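Local coordinates for protein xylulose kinase (Bifidobacterium adolescentis ATCC 15703, PDB 3I8B) that probably phosphorylates D-xylulose to D-xylulose 5-phosphate with ATP, as a xylulose kinase of the FGGY carbohydrate kinase family, at residues L171-I175 with A176-P180; I203-A207 with A208-Y212. All blocks are in the same frame, centred on the assembly; numbering follows the deposited sequence.

Contact 1: L171-I175 with A176-P180; sequences LSWRI and AGYGP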
loop_
_atom_site.group_PDB
_atom_site.type_symbol
_atom_site.label_atom_id
_atom_site.label_comp_id
_atom_site.label_asym_id
_atom_site.label_seq_id
_atom_site.Cartn_x
_atom_site.Cartn_y
_atom_site.Cartn_z
ATOM N N LEU A 171 3.018 7.955 14.737
ATOM C CA LEU A 171 1.818 8.638 15.220
ATOM C C LEU A 171 1.205 7.898 16.423
ATOM O O LEU A 171 0.769 8.529 17.381
ATOM C CB LEU A 171 0.776 8.814 14.108
ATOM C CG LEU A 171 -0.398 9.740 14.458
ATOM C CD1 LEU A 171 0.125 11.130 14.782
ATOM C CD2 LEU A 171 -1.417 9.797 13.331
ATOM N N SER A 172 1.190 6.567 16.377
ATOM C CA SER A 172 0.628 5.797 17.476
ATOM C C SER A 172 1.425 6.028 18.754
ATOM O O SER A 172 0.865 6.204 19.825
ATOM C CB SER A 172 0.556 4.298 17.121
ATOM O OG SER A 172 -0.345 4.079 16.045
ATOM N N TRP A 173 2.738 6.034 18.624
ATOM C CA TRP A 173 3.669 6.302 19.727
ATOM C C TRP A 173 3.441 7.702 20.350
ATOM O O TRP A 173 3.417 7.870 21.582
ATOM C CB TRP A 173 5.088 6.142 19.169
ATOM C CG TRP A 173 6.213 6.226 20.128
ATOM C CD1 TRP A 173 6.531 5.333 21.121
ATOM C CD2 TRP A 173 7.223 7.238 20.156
ATOM N NE1 TRP A 173 7.673 5.754 21.777
ATOM C CE2 TRP A 173 8.109 6.920 21.207
ATOM C CE3 TRP A 173 7.451 8.397 19.407
ATOM C CZ2 TRP A 173 9.220 7.714 21.513
ATOM C CZ3 TRP A 173 8.548 9.182 19.709
ATOM C CH2 TRP A 173 9.424 8.835 20.755
ATOM N N ARG A 174 3.246 8.702 19.500
ATOM C CA ARG A 174 2.904 10.052 19.965
ATOM C C ARG A 174 1.523 10.098 20.654
ATOM O O ARG A 174 1.323 10.797 21.655
ATOM C CB ARG A 174 2.916 11.023 18.783
ATOM C CG ARG A 174 4.281 11.226 18.144
ATOM C CD ARG A 174 5.345 11.696 19.149
ATOM N NE ARG A 174 4.874 12.792 19.999
ATOM C CZ ARG A 174 4.750 14.058 19.606
ATOM N NH1 ARG A 174 5.081 14.425 18.371
ATOM N NH2 ARG A 174 4.297 14.964 20.459
ATOM N N ILE A 175 0.572 9.353 20.110
ATOM C CA ILE A 175 -0.757 9.267 20.711
ATOM C C ILE A 175 -0.688 8.657 22.130
ATOM O O ILE A 175 -1.399 9.107 23.047
ATOM C CB ILE A 175 -1.738 8.534 19.763
ATOM C CG1 ILE A 175 -2.150 9.482 18.617
ATOM C CG2 ILE A 175 -2.960 7.995 20.513
ATOM C CD1 ILE A 175 -2.905 8.794 17.500
ATOM N N ALA A 176 0.186 7.662 22.302
ATOM C CA ALA A 176 0.476 7.065 23.599
ATOM C C ALA A 176 1.147 8.055 24.527
ATOM O O ALA A 176 1.384 7.750 25.685
ATOM C CB ALA A 176 1.364 5.797 23.448
ATOM N N GLY A 177 1.493 9.225 24.010
ATOM C CA GLY A 177 2.027 10.282 24.845
ATOM C C GLY A 177 3.541 10.370 24.886
ATOM O O GLY A 177 4.087 11.151 25.662
ATOM N N TYR A 178 4.212 9.573 24.060
ATOM C CA TYR A 178 5.673 9.577 23.989
ATOM C C TYR A 178 6.176 10.639 23.022
ATOM O O TYR A 178 5.386 11.251 22.305
ATOM C CB TYR A 178 6.210 8.189 23.601
ATOM C CG TYR A 178 5.873 7.161 24.652
ATOM C CD1 TYR A 178 6.474 7.216 25.903
ATOM C CD2 TYR A 178 4.932 6.169 24.414
ATOM C CE1 TYR A 178 6.167 6.304 26.887
ATOM C CE2 TYR A 178 4.612 5.242 25.403
ATOM C CZ TYR A 178 5.236 5.324 26.632
ATOM O OH TYR A 178 4.950 4.432 27.620
ATOM N N GLY A 179 7.489 10.864 23.030
ATOM C CA GLY A 179 8.093 11.913 22.225
ATOM C C GLY A 179 9.451 12.346 22.749
ATOM O O GLY A 179 9.969 11.760 23.708
ATOM N N PRO A 180 10.038 13.382 22.129
ATOM C CA PRO A 180 11.393 13.838 22.471
ATOM C C PRO A 180 11.578 14.102 23.953
ATOM O O PRO A 180 10.708 14.692 24.594
ATOM C CB PRO A 180 11.527 15.137 21.681
ATOM C CG PRO A 180 10.656 14.932 20.497
ATOM C CD PRO A 180 9.485 14.123 20.977
HETATM O O HOH W 1 2.608 13.292 22.451
#

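Contact 2: I203-A207 with A208-Y212; sequences IYYDA and ASNEY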
loop_
_atom_site.group_PDB
_atom_site.type_symbol
_atom_site.label_atom_id
_atom_site.label_comp_id
_atom_site.label_asym_id
_atom_site.label_seq_id
_atom_site.Cartn_x
_atom_site.Cartn_y
_atom_site.Cartn_z
ATOM N N ILE A 203 11.023 -4.001 3.602
ATOM C CA ILE A 203 12.033 -4.955 3.097
ATOM C C ILE A 203 13.225 -5.235 4.034
ATOM O O ILE A 203 14.316 -5.615 3.580
ATOM C CB ILE A 203 12.464 -4.719 1.610
ATOM C CG1 ILE A 203 13.373 -3.497 1.462
ATOM C CG2 ILE A 203 11.239 -4.665 0.709
ATOM C CD1 ILE A 203 14.072 -3.426 0.086
ATOM N N TYR A 204 13.000 -5.044 5.338
ATOM C CA TYR A 204 13.848 -5.631 6.381
ATOM C C TYR A 204 13.029 -6.418 7.400
ATOM O O TYR A 204 13.466 -6.647 8.537
ATOM C CB TYR A 204 14.759 -4.614 7.081
ATOM C CG TYR A 204 14.118 -3.335 7.571
ATOM C CD1 TYR A 204 13.303 -3.330 8.698
ATOM C CD2 TYR A 204 14.384 -2.114 6.945
ATOM C CE1 TYR A 204 12.731 -2.160 9.174
ATOM C CE2 TYR A 204 13.819 -0.924 7.420
ATOM C CZ TYR A 204 12.988 -0.963 8.544
ATOM O OH TYR A 204 12.409 0.195 9.033
ATOM N N TYR A 205 11.848 -6.843 6.973
ATOM C CA TYR A 205 10.996 -7.705 7.801
ATOM C C TYR A 205 10.404 -8.835 6.972
ATOM O O TYR A 205 9.957 -8.624 5.844
ATOM C CB TYR A 205 9.877 -6.891 8.452
ATOM C CG TYR A 205 8.852 -7.720 9.200
ATOM C CD1 TYR A 205 9.109 -8.195 10.481
ATOM C CD2 TYR A 205 7.630 -8.035 8.620
ATOM C CE1 TYR A 205 8.160 -8.971 11.172
ATOM C CE2 TYR A 205 6.685 -8.797 9.293
ATOM C CZ TYR A 205 6.948 -9.263 10.566
ATOM O OH TYR A 205 5.987 -10.019 11.230
ATOM N N ASP A 206 10.408 -10.037 7.527
ATOM C CA ASP A 206 9.792 -11.170 6.849
ATOM C C ASP A 206 8.565 -11.694 7.596
ATOM O O ASP A 206 8.687 -12.312 8.660
ATOM C CB ASP A 206 10.797 -12.301 6.639
ATOM C CG ASP A 206 10.188 -13.478 5.887
ATOM O OD1 ASP A 206 9.730 -13.288 4.735
ATOM O OD2 ASP A 206 10.153 -14.583 6.453
ATOM N N ALA A 207 7.394 -11.452 7.012
ATOM C CA ALA A 207 6.099 -11.788 7.623
ATOM C C ALA A 207 5.914 -13.284 7.833
ATOM O O ALA A 207 5.414 -13.710 8.874
ATOM C CB ALA A 207 4.941 -11.219 6.795
ATOM N N ALA A 208 6.312 -14.081 6.849
ATOM C CA ALA A 208 6.195 -15.527 6.966
ATOM C C ALA A 208 6.856 -16.042 8.243
ATOM O O ALA A 208 6.299 -16.896 8.931
ATOM C CB ALA A 208 6.785 -16.219 5.733
ATOM N N SER A 209 8.034 -15.521 8.569
ATOM C CA SER A 209 8.744 -15.994 9.753
ATOM C C SER A 209 8.613 -15.057 10.954
ATOM O O SER A 209 9.109 -15.356 12.036
ATOM C CB SER A 209 10.221 -16.265 9.441
ATOM O OG SER A 209 10.857 -15.105 8.940
ATOM N N ASN A 210 7.937 -13.932 10.764
ATOM C CA ASN A 210 7.897 -12.886 11.785
ATOM C C ASN A 210 9.295 -12.496 12.282
ATOM O O ASN A 210 9.544 -12.422 13.486
ATOM C CB ASN A 210 6.992 -13.286 12.958
ATOM C CG ASN A 210 6.691 -12.122 13.885
ATOM O OD1 ASN A 210 6.556 -10.981 13.444
ATOM N ND2 ASN A 210 6.586 -12.404 15.180
ATOM N N GLU A 211 10.201 -12.246 11.340
ATOM C CA GLU A 211 11.569 -11.871 11.675
ATOM C C GLU A 211 11.992 -10.585 10.998
ATOM O O GLU A 211 11.884 -10.445 9.763
ATOM C CB GLU A 211 12.554 -12.965 11.231
ATOM C CG GLU A 211 12.194 -14.377 11.656
ATOM C CD GLU A 211 12.689 -14.714 13.050
ATOM O OE1 GLU A 211 13.098 -15.879 13.267
ATOM O OE2 GLU A 211 12.676 -13.818 13.924
ATOM N N TYR A 212 12.522 -9.664 11.794
ATOM C CA TYR A 212 13.314 -8.572 11.232
ATOM C C TYR A 212 14.660 -9.105 10.753
ATOM O O TYR A 212 15.298 -9.912 11.439
ATOM C CB TYR A 212 13.553 -7.482 12.274
ATOM C CG TYR A 212 12.368 -6.567 12.497
ATOM C CD1 TYR A 212 11.831 -5.833 11.459
ATOM C CD2 TYR A 212 11.810 -6.419 13.760
ATOM C CE1 TYR A 212 10.748 -4.986 11.664
ATOM C CE2 TYR A 212 10.730 -5.571 13.973
ATOM C CZ TYR A 212 10.207 -4.861 12.924
ATOM O OH TYR A 212 9.137 -4.005 13.143
HETATM O O HOH W 2 6.839 -13.232 3.955
#

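Contact 1: L171-I175 with A176-P180
Trp173 lays its indole against the chain that leaves the helix, with Tyr178 and Gly179 over one face. From CB the bond to CG runs anti to the backbone N (chi1 -174°), which places the ring beside the carbonyl end of its own residue. Trp173 CD1 meets Tyr178 CD2 at 3.8 Å. Trp173 NE1 comes next and donates a hydrogen bond to the carbonyl oxygen of His188. Tyr178 CB stands over the five-membered ring in a CH-pi contact, nearest to Trp173 CE2 at 3.3 Å. The tyrosine ring itself is slid aside and barely overlaps the indole. At the far end, Trp173 CH2 lies 3.6 Å from Gly179 N. With an alanine here, Tyr178 CB and the Gly179 backbone would probably lose the flat surface they rest on, and the His188 carbonyl this donor.

The turn that follows helix 167-175 is a Schellman motif. Gly177 takes positive phi, Gly177 N bonds Arg174 O at 2.8 Å, and Tyr178 N bonds Trp173 O at 3.1 Å. Arg174 bends at chi2 and chi3, and Arg174 NE donates a hydrogen bond to Tyr178 O, 2.8 Å away and in the carbonyl plane. A water joins Arg174 NH2 to Arg174 O.

Contact 2: I203-A207 with A208-Y212
Tyr205 and Tyr212 meet edge to face, with the edge of Tyr205 turned to the face of Tyr212. Their planes are 63° apart. Tyr205 CD1 sits 3.7 Å from Tyr212 CD1, above the rim of the Tyr212 ring rather than its centre. CB of Tyr205 also touches that rim. Tyr204 comes alongside Tyr212, pointing the same way, and their CD1 atoms make a looser apolar contact. The carbonyl oxygen of Tyr204 lies in the plane of the Tyr212 ring, at its edge. The hydroxyl of Tyr212 is held outside the hairpin, by the carbonyl of Pro240.

The other end of Tyr205 reaches Asn210. CG of Tyr205 is anti to the backbone N (chi1 173°), and the ring runs along the hairpin toward the turn. Tyr205 OH donates to Asn210 OD1 in a very short bond of 2.5 Å. The oxygen lies in the plane of the tyrosine ring, but the amide is turned 78° against that ring.

The two short strands form an antiparallel beta hairpin with a G1 beta bulge: two residues, Asn210 and Glu211, stand opposite the single Asp206. Asp206 N bonds Glu211 O at 2.7 Å, and Glu211 N returns to Asp206 O at 3.1 Å. Tyr205 and Tyr212 make the neighbouring non-hydrogen-bonded pair.

On the sheet face away from these tyrosines, the Asp206 carboxylate turns to Ser209. Asp206 OD2 receives Ser209 OG at 2.6 Å on its anti lone pair. Ser209 N reaches the same Asp206 OD2 at 3.1 Å from above the carboxylate plane. Two donors from one residue thus grip OD2. A water bridges Asp206 OD1 and Ala208 N, tying the carboxylate to the start of the turn.

Both contacts lie in the N-terminal FGGY domain, one after the other along the chain. Contact 1 comes first and turns the chain out of helix 167-175. Ile175 there packs on strands 65-72 and 267-273 and on helix 46-58. The chain then passes Glu190 and Leu192, two magnesium-site residues, before helix 196-199. Contact 2 closes the hairpin that follows, which packs on strand 241-243 and helices 143-153 and 196-199 and precedes helix 214-225. The contacts neither nest nor cross. The nearest atoms of contact 1 and contact 2 are about 12 Å apart. The side chains of Trp173 and Tyr212 each lie about 8 Å from the bound magnesium ion.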